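Local atomic coordinates of fructose 1-phosphate kinase (Staphylococcus aureus, PDB entry 2JG5), a protein that is a PfkB-family carbohydrate kinase that probably catalyses the ATP-dependent phosphorylation of fructose 1-phosphate to fructose 1,6-bisphosphate. Residues A[211-215]-A[224-228]; A[218-222]-A[233-237]; A[230-234]-A[265-269]; A[269-274]-A[294-300]; A[274-278]-A[290-294]. All coordinates share one frame; numbering follows the deposited sequence.

Contact 1 (A[211-215]-A[224-228])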
# COMPACT_ATOMS: atom_id res chain seq x y z
N ALA A 211 -11.58 -11.06 -36.87
CA ALA A 211 -10.16 -10.98 -36.47
C ALA A 211 -9.25 -10.99 -37.70
O ALA A 211 -9.40 -11.84 -38.57
CB ALA A 211 -9.79 -12.12 -35.52
N GLN A 212 -8.31 -10.05 -37.77
CA GLN A 212 -7.33 -10.03 -38.86
C GLN A 212 -6.39 -11.23 -38.74
O GLN A 212 -5.93 -11.78 -39.74
CB GLN A 212 -6.55 -8.72 -38.87
CG GLN A 212 -7.32 -7.53 -39.46
CD GLN A 212 -6.46 -6.26 -39.54
OE1 GLN A 212 -5.40 -6.25 -40.17
NE2 GLN A 212 -6.93 -5.20 -38.91
N SER A 213 -6.12 -11.62 -37.49
CA SER A 213 -5.36 -12.82 -37.18
C SER A 213 -5.62 -13.21 -35.73
O SER A 213 -6.25 -12.45 -34.98
CB SER A 213 -3.87 -12.61 -37.42
OG SER A 213 -3.37 -11.52 -36.67
N VAL A 214 -5.16 -14.39 -35.33
CA VAL A 214 -5.42 -14.92 -34.00
C VAL A 214 -4.20 -15.69 -33.53
O VAL A 214 -3.69 -16.53 -34.26
CB VAL A 214 -6.65 -15.89 -33.98
CG1 VAL A 214 -6.87 -16.50 -32.60
CG2 VAL A 214 -7.92 -15.21 -34.47
N ILE A 215 -3.74 -15.39 -32.32
CA ILE A 215 -2.74 -16.22 -31.65
C ILE A 215 -3.44 -17.04 -30.59
O ILE A 215 -4.16 -16.50 -29.75
CB ILE A 215 -1.61 -15.40 -31.00
CG1 ILE A 215 -0.84 -14.61 -32.05
CG2 ILE A 215 -0.66 -16.31 -30.24
CD1 ILE A 215 0.09 -13.55 -31.47
N ILE A 224 -0.19 -21.17 -31.58
CA ILE A 224 -0.51 -21.20 -33.00
C ILE A 224 -1.01 -19.84 -33.46
O ILE A 224 -1.91 -19.25 -32.85
CB ILE A 224 -1.52 -22.32 -33.36
CG1 ILE A 224 -0.89 -23.69 -33.07
CG2 ILE A 224 -1.96 -22.19 -34.83
CD1 ILE A 224 -1.81 -24.85 -33.24
N TYR A 225 -0.39 -19.34 -34.52
CA TYR A 225 -0.84 -18.13 -35.17
C TYR A 225 -1.75 -18.54 -36.32
O TYR A 225 -1.41 -19.45 -37.07
CB TYR A 225 0.36 -17.32 -35.68
CG TYR A 225 -0.04 -16.18 -36.59
CD1 TYR A 225 -0.23 -14.89 -36.08
CD2 TYR A 225 -0.23 -16.38 -37.95
CE1 TYR A 225 -0.60 -13.85 -36.91
CE2 TYR A 225 -0.61 -15.35 -38.79
CZ TYR A 225 -0.78 -14.09 -38.26
OH TYR A 225 -1.15 -13.07 -39.11
N ILE A 226 -2.91 -17.89 -36.43
CA ILE A 226 -3.83 -18.16 -37.54
C ILE A 226 -4.21 -16.89 -38.31
O ILE A 226 -4.63 -15.90 -37.72
CB ILE A 226 -5.15 -18.89 -37.09
CG1 ILE A 226 -4.86 -20.13 -36.24
CG2 ILE A 226 -6.00 -19.27 -38.30
CD1 ILE A 226 -4.81 -19.86 -34.74
N ASP A 227 -4.06 -16.97 -39.64
CA ASP A 227 -4.32 -15.91 -40.61
C ASP A 227 -5.44 -16.37 -41.53
O ASP A 227 -5.87 -17.52 -41.45
CB ASP A 227 -3.09 -15.79 -41.50
CG ASP A 227 -2.62 -14.39 -41.67
OD1 ASP A 227 -3.14 -13.50 -40.98
OD2 ASP A 227 -1.70 -14.21 -42.49
N LYS A 228 -5.87 -15.50 -42.44
CA LYS A 228 -6.75 -15.91 -43.55
C LYS A 228 -5.95 -16.76 -44.55
O LYS A 228 -6.51 -17.62 -45.23
CB LYS A 228 -7.37 -14.70 -44.26
CG LYS A 228 -8.53 -15.01 -45.21
CD LYS A 228 -8.86 -13.81 -46.13
CE LYS A 228 -9.62 -14.21 -47.41
NZ LYS A 228 -11.11 -14.07 -47.33
O HOH W 1 -6.33 -12.78 -42.05
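Val-214 and Ile-226 form an antiparallel hydrogen-bonded pair: Val-214 N donates to Ile-226 O at 2.9 Å, and the return bond from Ile-226 N to Val-214 O measures 2.7 Å. These paired bonds, with a CA-H...O contact of 3.2 Å from Ser-213 CA to Ile-226 O, make this the tight part; Ile-226 CD1 adds a contact 3.5 Å from Val-214 O. Next along, Ile-215 and Tyr-225 make a non-hydrogen-bonded pair, with Ile-215 CG1 at the ring edge, 4.1 Å from Tyr-225 CD1. With CG anti to the backbone N (chi1 169°), the tyrosine ring runs back along the other strand, bringing its OH within 3.2 Å of Ser-213 CB. That hydroxyl bonds weakly to Asp-227 OD1, while Ser-213 OG turns to Leu-176 O.

Beyond Ser-213 the two segments are held more loosely. Water 1 bridges them, donating to Gln-212 O and accepting from Lys-228 N at 2.8 Å, beside two exposed side chains.

This is one end of the hairpin of strands 214-217 and 223-226. Helix 196-208 packs on the face carrying Val-214 and Ile-226, through Val-207 and Arg-204. Strand 177-178 lies beside Ile-215, and strand 230-235 continues the sheet past Tyr-225.

Contact 2 (A[218-222]-A[233-237])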
# COMPACT_ATOMS: atom_id res chain seq x y z
N LEU A 218 -1.05 -22.15 -26.16
CA LEU A 218 -1.12 -23.55 -25.79
C LEU A 218 -0.29 -23.84 -24.55
O LEU A 218 -0.01 -24.99 -24.22
CB LEU A 218 -0.68 -24.43 -26.96
CG LEU A 218 -1.30 -24.14 -28.33
CD1 LEU A 218 -0.56 -24.92 -29.42
CD2 LEU A 218 -2.80 -24.45 -28.34
N GLY A 219 0.10 -22.77 -23.85
CA GLY A 219 0.90 -22.87 -22.63
C GLY A 219 2.30 -23.35 -22.94
O GLY A 219 2.94 -22.86 -23.88
N GLY A 220 2.76 -24.33 -22.18
CA GLY A 220 4.09 -24.90 -22.38
C GLY A 220 4.22 -25.74 -23.64
O GLY A 220 5.26 -26.37 -23.87
N ASP A 221 3.15 -25.77 -24.45
CA ASP A 221 3.14 -26.53 -25.71
C ASP A 221 3.27 -25.59 -26.89
O ASP A 221 3.08 -25.99 -28.04
CB ASP A 221 1.87 -27.37 -25.83
CG ASP A 221 1.79 -28.46 -24.78
OD1 ASP A 221 2.62 -28.46 -23.84
OD2 ASP A 221 0.88 -29.32 -24.88
N GLY A 222 3.60 -24.33 -26.60
CA GLY A 222 3.78 -23.32 -27.62
C GLY A 222 2.54 -22.53 -27.94
O GLY A 222 1.74 -22.21 -27.05
N LYS A 233 2.93 -22.79 -36.45
CA LYS A 233 3.14 -23.47 -35.18
C LYS A 233 4.46 -23.04 -34.56
O LYS A 233 5.53 -23.19 -35.17
CB LYS A 233 3.07 -24.99 -35.33
CG LYS A 233 3.25 -25.77 -34.03
CD LYS A 233 2.13 -25.50 -33.03
CE LYS A 233 2.46 -26.05 -31.66
NZ LYS A 233 2.26 -27.53 -31.58
N ALA A 234 4.38 -22.50 -33.35
CA ALA A 234 5.57 -22.22 -32.55
C ALA A 234 5.70 -23.26 -31.45
O ALA A 234 4.70 -23.65 -30.81
CB ALA A 234 5.49 -20.83 -31.96
N VAL A 235 6.92 -23.74 -31.24
CA VAL A 235 7.20 -24.68 -30.18
C VAL A 235 8.36 -24.13 -29.35
O VAL A 235 9.46 -23.92 -29.86
CB VAL A 235 7.51 -26.09 -30.77
CG1 VAL A 235 8.32 -26.92 -29.79
CG2 VAL A 235 6.23 -26.82 -31.16
N ASN A 236 8.11 -23.88 -28.07
CA ASN A 236 9.14 -23.33 -27.20
C ASN A 236 9.96 -24.41 -26.48
O ASN A 236 9.47 -25.53 -26.29
CB ASN A 236 8.54 -22.31 -26.20
CG ASN A 236 7.32 -22.84 -25.45
OD1 ASN A 236 6.20 -22.43 -25.72
ND2 ASN A 236 7.54 -23.73 -24.49
N PRO A 237 11.21 -24.07 -26.09
CA PRO A 237 12.01 -25.04 -25.33
C PRO A 237 11.34 -25.41 -24.01
O PRO A 237 10.66 -24.58 -23.41
CB PRO A 237 13.32 -24.29 -25.08
CG PRO A 237 12.97 -22.85 -25.21
CD PRO A 237 11.93 -22.81 -26.28
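Gly-222 brings its backbone against strand 230-235 through a CA-H...O contact, its CA 3.3 Å from Ala-234 O with an angle of 150° at the hydrogen. The glycine has a positive phi of 92°, and its bare alpha carbon lets the strand come this close. Inside the turn, Leu-218 N bonds to Gly-222 O at 2.9 Å, a bond that closes the turn on itself.

Asn-236 is the main side chain on the strand side. Its CG sits between the backbone N and the carbonyl carbon (chi1 50°), and this raises the amide toward the turn. OD1 then rests 3.2 Å from Gly-222 CA, while ND2 comes to 3.5 Å from Gly-220 O. The same ND2 makes a weak bond to Pro-237 O.

At the other end Lys-233, bent at chi2 and chi4, brings its chain across Leu-218 at a slant. Its CE meets Leu-218 CD1 at 3.9 Å and Asp-221 O at 3.7 Å; NZ goes on to a long, weak ion pair with Asp-196. Gly-219, Gly-220 and Asp-221 form the exposed side.

The connection between strands 214-217 and 223-226 thus leans on the end of strand 230-235. Behind that strand lies helix 265-280, with Val-273 and Thr-277 touching Asn-236, and on its far edge Val-235 pairs with Thr-299 of strand 299-303.

Contact 3 (A[230-234]-A[265-269])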
# COMPACT_ATOMS: atom_id res chain seq x y z
N ILE A 230 -2.54 -18.20 -43.83
CA ILE A 230 -1.56 -19.11 -43.24
C ILE A 230 -1.86 -19.43 -41.76
O ILE A 230 -2.51 -18.66 -41.07
CB ILE A 230 -0.11 -18.52 -43.37
CG1 ILE A 230 0.95 -19.62 -43.28
CG2 ILE A 230 0.13 -17.40 -42.34
CD1 ILE A 230 2.36 -19.18 -43.65
N SER A 231 -1.39 -20.58 -41.29
CA SER A 231 -1.30 -20.83 -39.86
C SER A 231 0.11 -21.30 -39.48
O SER A 231 0.74 -22.03 -40.23
CB SER A 231 -2.36 -21.81 -39.37
OG SER A 231 -2.24 -23.05 -40.03
N ILE A 232 0.60 -20.86 -38.33
CA ILE A 232 1.98 -21.15 -37.94
C ILE A 232 2.03 -21.83 -36.57
O ILE A 232 1.26 -21.49 -35.65
CB ILE A 232 2.86 -19.87 -37.95
CG1 ILE A 232 2.85 -19.22 -39.34
CG2 ILE A 232 4.32 -20.19 -37.54
CD1 ILE A 232 2.91 -17.72 -39.31
N LYS A 233 2.93 -22.79 -36.45
CA LYS A 233 3.14 -23.47 -35.18
C LYS A 233 4.46 -23.04 -34.56
O LYS A 233 5.53 -23.19 -35.17
CB LYS A 233 3.07 -24.99 -35.33
CG LYS A 233 3.25 -25.77 -34.03
CD LYS A 233 2.13 -25.50 -33.03
CE LYS A 233 2.46 -26.05 -31.66
NZ LYS A 233 2.26 -27.53 -31.58
N ALA A 234 4.38 -22.50 -33.35
CA ALA A 234 5.57 -22.22 -32.55
C ALA A 234 5.70 -23.26 -31.45
O ALA A 234 4.70 -23.65 -30.81
CB ALA A 234 5.49 -20.83 -31.96
N ILE A 265 5.68 -11.87 -40.22
CA ILE A 265 4.70 -12.48 -39.34
C ILE A 265 5.34 -13.65 -38.56
O ILE A 265 5.23 -13.71 -37.33
CB ILE A 265 3.41 -12.89 -40.11
CG1 ILE A 265 2.43 -11.73 -40.10
CG2 ILE A 265 2.73 -14.10 -39.49
CD1 ILE A 265 1.53 -11.68 -41.33
N GLU A 266 6.05 -14.53 -39.28
CA GLU A 266 6.68 -15.72 -38.70
C GLU A 266 7.69 -15.39 -37.61
O GLU A 266 7.67 -15.99 -36.53
CB GLU A 266 7.38 -16.55 -39.79
CG GLU A 266 6.46 -17.30 -40.74
CD GLU A 266 6.03 -16.46 -41.95
OE1 GLU A 266 6.39 -15.27 -42.04
OE2 GLU A 266 5.32 -17.01 -42.82
N LYS A 267 8.60 -14.46 -37.89
CA LYS A 267 9.64 -14.11 -36.93
C LYS A 267 9.08 -13.29 -35.78
O LYS A 267 9.54 -13.44 -34.64
CB LYS A 267 10.78 -13.38 -37.63
CG LYS A 267 11.59 -14.29 -38.55
CD LYS A 267 12.60 -15.09 -37.76
CE LYS A 267 13.16 -16.24 -38.56
NZ LYS A 267 14.51 -16.56 -38.06
N ALA A 268 8.10 -12.43 -36.07
CA ALA A 268 7.39 -11.67 -35.04
C ALA A 268 6.72 -12.63 -34.07
O ALA A 268 6.78 -12.43 -32.85
CB ALA A 268 6.37 -10.75 -35.66
N PHE A 269 6.11 -13.67 -34.62
CA PHE A 269 5.44 -14.72 -33.84
C PHE A 269 6.45 -15.49 -33.00
O PHE A 269 6.23 -15.70 -31.81
CB PHE A 269 4.64 -15.64 -34.77
CG PHE A 269 3.86 -16.73 -34.05
CD1 PHE A 269 2.99 -16.42 -32.99
CD2 PHE A 269 3.96 -18.05 -34.46
CE1 PHE A 269 2.27 -17.43 -32.34
CE2 PHE A 269 3.22 -19.06 -33.83
CZ PHE A 269 2.39 -18.75 -32.77
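Ile-232 faces the helix from the strand and touches three of its residues. Its CB lies 4.1 Å from Phe-269 CD2. From there the side chain divides: CG2, anti to the backbone N, approaches Phe-269 CD2 to 3.8 Å. The isoleucine and phenylalanine side chains pass each other here, running in opposite senses. The other branch runs through CG1, held beside the backbone N (chi1 -58°), to CD1 at the tip. CD1 reaches Ile-265 CG2 at 3.6 Å and Glu-266 CG at 3.9 Å, about one helical turn before the phenylalanine.

On either side of Ile-232 along the strand, the two residues pointing the same way extend the contact. Ala-234 CB approaches Phe-269 CE2 to 3.4 Å from an oblique direction, and the ring edge is turned to the backbone carbonyl carbon of Lys-233. Ile-230 CD1 meets Glu-266 OE2 at 3.8 Å, the two side chains crossing at about a right angle.

The axes of strand 230-234 and helix 265-269 approach to 9.6 Å and are inclined by 32°, running in broadly the same direction: a helix laid on the face of the antiparallel sheet. The opposite side of the strand is turned to helix 196-208, where Ser-231 touches Ile-200 and Arg-204.

Carbon atoms supply nearly all the contacts. Glu-266 contributes its methylene and one carboxylate oxygen, while its OE1 has a weak hydrogen bond to Ser-264. The attachment therefore rests on fitted apolar shapes rather than directional bonds, with the Phe-269 ring reaching from the helix to Ile-232 and Ala-234.

Contact 4 (A[269-274]-A[294-300])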
# COMPACT_ATOMS: atom_id res chain seq x y z
N PHE A 269 6.11 -13.67 -34.62
CA PHE A 269 5.44 -14.72 -33.84
C PHE A 269 6.45 -15.49 -33.00
O PHE A 269 6.23 -15.70 -31.81
CB PHE A 269 4.64 -15.64 -34.77
CG PHE A 269 3.86 -16.73 -34.05
CD1 PHE A 269 2.99 -16.42 -32.99
CD2 PHE A 269 3.96 -18.05 -34.46
CE1 PHE A 269 2.27 -17.43 -32.34
CE2 PHE A 269 3.22 -19.06 -33.83
CZ PHE A 269 2.39 -18.75 -32.77
N GLN A 270 7.56 -15.90 -33.63
CA GLN A 270 8.70 -16.48 -32.93
C GLN A 270 9.16 -15.62 -31.74
O GLN A 270 9.36 -16.14 -30.63
CB GLN A 270 9.87 -16.68 -33.89
CG GLN A 270 10.95 -17.60 -33.36
CD GLN A 270 12.23 -17.52 -34.16
OE1 GLN A 270 12.61 -16.45 -34.64
NE2 GLN A 270 12.91 -18.64 -34.28
N GLN A 271 9.33 -14.32 -31.98
CA GLN A 271 9.67 -13.35 -30.94
C GLN A 271 8.61 -13.35 -29.83
O GLN A 271 8.93 -13.33 -28.65
CB GLN A 271 9.83 -11.94 -31.54
CG GLN A 271 10.01 -10.82 -30.53
CD GLN A 271 10.90 -9.73 -31.05
OE1 GLN A 271 12.13 -9.84 -31.00
NE2 GLN A 271 10.29 -8.65 -31.55
N ALA A 272 7.34 -13.40 -30.24
CA ALA A 272 6.20 -13.43 -29.35
C ALA A 272 6.26 -14.61 -28.38
O ALA A 272 6.13 -14.43 -27.16
CB ALA A 272 4.91 -13.46 -30.15
N VAL A 273 6.49 -15.81 -28.91
CA VAL A 273 6.59 -17.04 -28.11
C VAL A 273 7.84 -17.07 -27.22
O VAL A 273 7.78 -17.50 -26.06
CB VAL A 273 6.43 -18.33 -28.98
CG1 VAL A 273 6.68 -19.57 -28.17
CG2 VAL A 273 5.03 -18.39 -29.59
N ALA A 274 8.96 -16.59 -27.75
CA ALA A 274 10.19 -16.44 -26.96
C ALA A 274 9.95 -15.57 -25.74
O ALA A 274 10.37 -15.92 -24.64
CB ALA A 274 11.32 -15.86 -27.81
N ILE A 294 16.23 -17.41 -26.08
CA ILE A 294 15.10 -18.33 -26.24
C ILE A 294 14.55 -18.42 -27.67
O ILE A 294 14.17 -19.51 -28.10
CB ILE A 294 13.98 -18.08 -25.19
CG1 ILE A 294 14.47 -18.55 -23.82
CG2 ILE A 294 12.68 -18.76 -25.59
CD1 ILE A 294 13.39 -18.79 -22.80
N LYS A 295 14.53 -17.32 -28.42
CA LYS A 295 14.00 -17.37 -29.79
C LYS A 295 14.88 -18.11 -30.80
O LYS A 295 14.39 -18.57 -31.82
CB LYS A 295 13.54 -16.00 -30.30
CG LYS A 295 14.59 -15.02 -30.72
CD LYS A 295 13.93 -13.68 -30.87
CE LYS A 295 14.69 -12.76 -31.80
NZ LYS A 295 14.05 -11.44 -31.84
N SER A 296 16.17 -18.26 -30.48
CA SER A 296 17.04 -19.17 -31.22
C SER A 296 16.54 -20.60 -31.05
O SER A 296 16.81 -21.47 -31.88
CB SER A 296 18.48 -19.07 -30.71
OG SER A 296 18.88 -17.73 -30.57
N GLN A 297 15.78 -20.83 -29.97
CA GLN A 297 15.36 -22.16 -29.57
C GLN A 297 13.92 -22.46 -29.97
O GLN A 297 13.50 -23.62 -29.96
CB GLN A 297 15.51 -22.31 -28.05
CG GLN A 297 16.95 -22.21 -27.56
CD GLN A 297 17.06 -22.35 -26.06
OE1 GLN A 297 16.53 -21.53 -25.31
NE2 GLN A 297 17.74 -23.40 -25.61
N VAL A 298 13.17 -21.42 -30.30
CA VAL A 298 11.78 -21.57 -30.70
C VAL A 298 11.74 -22.03 -32.15
O VAL A 298 12.34 -21.42 -33.03
CB VAL A 298 10.97 -20.25 -30.49
CG1 VAL A 298 9.54 -20.38 -31.03
CG2 VAL A 298 10.93 -19.88 -29.01
N THR A 299 11.04 -23.14 -32.38
CA THR A 299 10.85 -23.64 -33.73
C THR A 299 9.58 -23.06 -34.35
O THR A 299 8.55 -22.91 -33.67
CB THR A 299 10.79 -25.17 -33.74
OG1 THR A 299 11.97 -25.67 -33.10
CG2 THR A 299 10.72 -25.70 -35.16
N ILE A 300 9.68 -22.73 -35.63
CA ILE A 300 8.58 -22.16 -36.41
C ILE A 300 8.26 -23.09 -37.57
O ILE A 300 9.15 -23.51 -38.31
CB ILE A 300 8.93 -20.73 -36.92
CG1 ILE A 300 8.92 -19.71 -35.77
CG2 ILE A 300 8.04 -20.29 -38.10
CD1 ILE A 300 7.64 -19.66 -34.93
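Phe-269 opens the helical segment by meeting Ile-300 obliquely, its CD2 4.0 Å from the isoleucine CD1. One turn on, Val-273 CG2 lies over a face of this ring, offset toward the rim.

Gln-270 follows, pointing at the second segment. With CG anti to the backbone N (chi1 -165°) and the chain extended beyond, its amide reaches the loop: NE2 donates to Val-298 O at 3.1 Å in a nearly straight bond of 165°, the acceptor lying in the amide plane. Its aliphatic part is used too, CB touching Ile-300 CG1 at 3.7 Å. Gln-271 starts out pointing away, yet bends so that OE1 accepts from Lys-295 NZ at 2.6 Å. Its NE2 has a weak bond to Gly-254 O, so both ends of this amide are engaged, and the lysine has a further long, weak ion pair with Glu-292.

Val-273 then meets Val-298 CG1 with its own CG1 at 4.1 Å. Last comes Ala-274, whose CB is 3.3 Å from Lys-295 CB, shorter than usual for two carbons; its CA is 3.7 Å from Ile-294 CG2.

The second segment passes from the end of helix 288-295 into strand 299-303, the edge strand of the antiparallel sheet. Strand 230-235 lies beside it, with Ile-232 against Ile-300, and helix 247-260 packs behind Gln-271 and Ala-272.

Contact 5 (A[274-278]-A[290-294])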
# COMPACT_ATOMS: atom_id res chain seq x y z
N ALA A 274 8.96 -16.59 -27.75
CA ALA A 274 10.19 -16.44 -26.96
C ALA A 274 9.95 -15.57 -25.74
O ALA A 274 10.37 -15.92 -24.64
CB ALA A 274 11.32 -15.86 -27.81
N CYS A 275 9.29 -14.43 -25.94
CA CYS A 275 8.96 -13.51 -24.84
C CYS A 275 8.14 -14.14 -23.72
O CYS A 275 8.50 -14.02 -22.54
CB CYS A 275 8.23 -12.28 -25.38
SG CYS A 275 9.27 -11.27 -26.39
N GLY A 276 7.05 -14.81 -24.09
CA GLY A 276 6.18 -15.48 -23.14
C GLY A 276 6.85 -16.63 -22.42
O GLY A 276 6.58 -16.89 -21.25
N THR A 277 7.75 -17.31 -23.13
CA THR A 277 8.52 -18.39 -22.56
C THR A 277 9.54 -17.84 -21.57
O THR A 277 9.59 -18.27 -20.42
CB THR A 277 9.22 -19.22 -23.64
OG1 THR A 277 8.24 -19.68 -24.58
CG2 THR A 277 9.93 -20.44 -23.02
N ALA A 278 10.34 -16.88 -22.04
CA ALA A 278 11.39 -16.27 -21.22
C ALA A 278 10.87 -15.68 -19.89
O ALA A 278 11.51 -15.84 -18.84
CB ALA A 278 12.15 -15.23 -22.03
N ALA A 290 17.46 -13.04 -22.19
CA ALA A 290 16.67 -14.26 -22.02
C ALA A 290 15.78 -14.48 -23.25
O ALA A 290 15.63 -15.60 -23.72
CB ALA A 290 15.84 -14.21 -20.75
N ILE A 291 15.21 -13.38 -23.75
CA ILE A 291 14.34 -13.42 -24.92
C ILE A 291 15.11 -13.87 -26.16
O ILE A 291 14.66 -14.78 -26.86
CB ILE A 291 13.66 -12.04 -25.17
CG1 ILE A 291 12.64 -11.73 -24.06
CG2 ILE A 291 13.01 -11.99 -26.57
CD1 ILE A 291 12.21 -10.26 -23.97
N GLU A 292 16.26 -13.25 -26.41
CA GLU A 292 17.08 -13.56 -27.59
C GLU A 292 17.62 -14.97 -27.55
O GLU A 292 17.60 -15.68 -28.56
CB GLU A 292 18.25 -12.58 -27.72
CG GLU A 292 17.83 -11.13 -27.89
CD GLU A 292 16.90 -10.91 -29.06
OE1 GLU A 292 17.02 -11.63 -30.06
OE2 GLU A 292 16.05 -10.00 -28.98
N LYS A 293 18.09 -15.38 -26.37
CA LYS A 293 18.55 -16.74 -26.13
C LYS A 293 17.45 -17.72 -26.51
O LYS A 293 17.70 -18.70 -27.20
CB LYS A 293 18.91 -16.91 -24.65
CG LYS A 293 19.55 -18.24 -24.28
CD LYS A 293 20.41 -18.08 -23.02
CE LYS A 293 21.71 -17.31 -23.31
NZ LYS A 293 22.53 -17.06 -22.10
N ILE A 294 16.23 -17.41 -26.08
CA ILE A 294 15.10 -18.33 -26.24
C ILE A 294 14.55 -18.42 -27.67
O ILE A 294 14.17 -19.51 -28.10
CB ILE A 294 13.98 -18.08 -25.19
CG1 ILE A 294 14.47 -18.55 -23.82
CG2 ILE A 294 12.68 -18.76 -25.59
CD1 ILE A 294 13.39 -18.79 -22.80
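Ala-278 meets three residues of the facing helix with its single methyl: CB lies 3.8 Å from Ile-294 CD1, 4.0 Å from Ala-290 CB and 4.1 Å from Ile-291 CG1. Ile-294 CD1 presses further in, to 3.6 Å from Ala-278 CA, so here a long side chain lies directly on the helix backbone. Thr-277 joins from the side, its side chain slanting across that of Ile-294, with Thr-277 CG2 3.8 Å from the same CD1. A turn earlier, Ala-274 CB approaches the backbone of the partner helix, 3.6 Å from Ile-291 O. Cys-275 starts away from the interface, but its sulfur still reaches Ile-291, with SG 3.8 Å from CG2 and also close to CD1.

These are successive helices near the C-terminal end of the ribokinase-like domain, 265-280 and 288-295, joined by a short connection. Their segment axes come within 8.4 Å at an angle of 118°, so the second helix crosses the first at a steep angle. The small side chains of Ala-274, Ala-278 and Ala-290 are consistent with this close approach.

In the second shell, Thr-277 has OG1 beside its backbone N (chi1 -55°), where it bonds to Val-273 O of the preceding turn, and this fixes the rotation that turns CG2 to Ile-294. Neighbours within the connection are Ala-286, which touches both Ala-278 and Ile-291, and Phe-281, which packs on Ile-294. In the partner helix, Glu-292 OE2 forms a salt bridge with Arg-288 NE, and Thr-287 OG1 receives a weak bond from Ala-290 N. Beyond Thr-277 lies Asn-236, just after strand 230-235.

Overall arrangement
From the N terminus, contact 1 comes first, closing the hairpin of strands 214-217 and 223-226. Contact 2 crosses it, since 218-222 lies within that hairpin and 233-237 beyond it; the two touch where Ile-224 packs on Lys-233 and Leu-218. Both join parts of the sheet. Contact 3 starts on the strand where contact 2 ends, sharing Lys-233 and Ala-234, and spans 30 residues to helix 265-280. Contact 4 takes over at Phe-269 and returns the chain to the sheet through 294-300, where Thr-299 pairs with Val-235. Contact 3 and the Ile-300 end of contact 4 tie the sheet to helix 265-280. Contact 5 lies within contact 4's loop, sharing Ala-274 and Ile-294; both join helices 265-280 and 288-295.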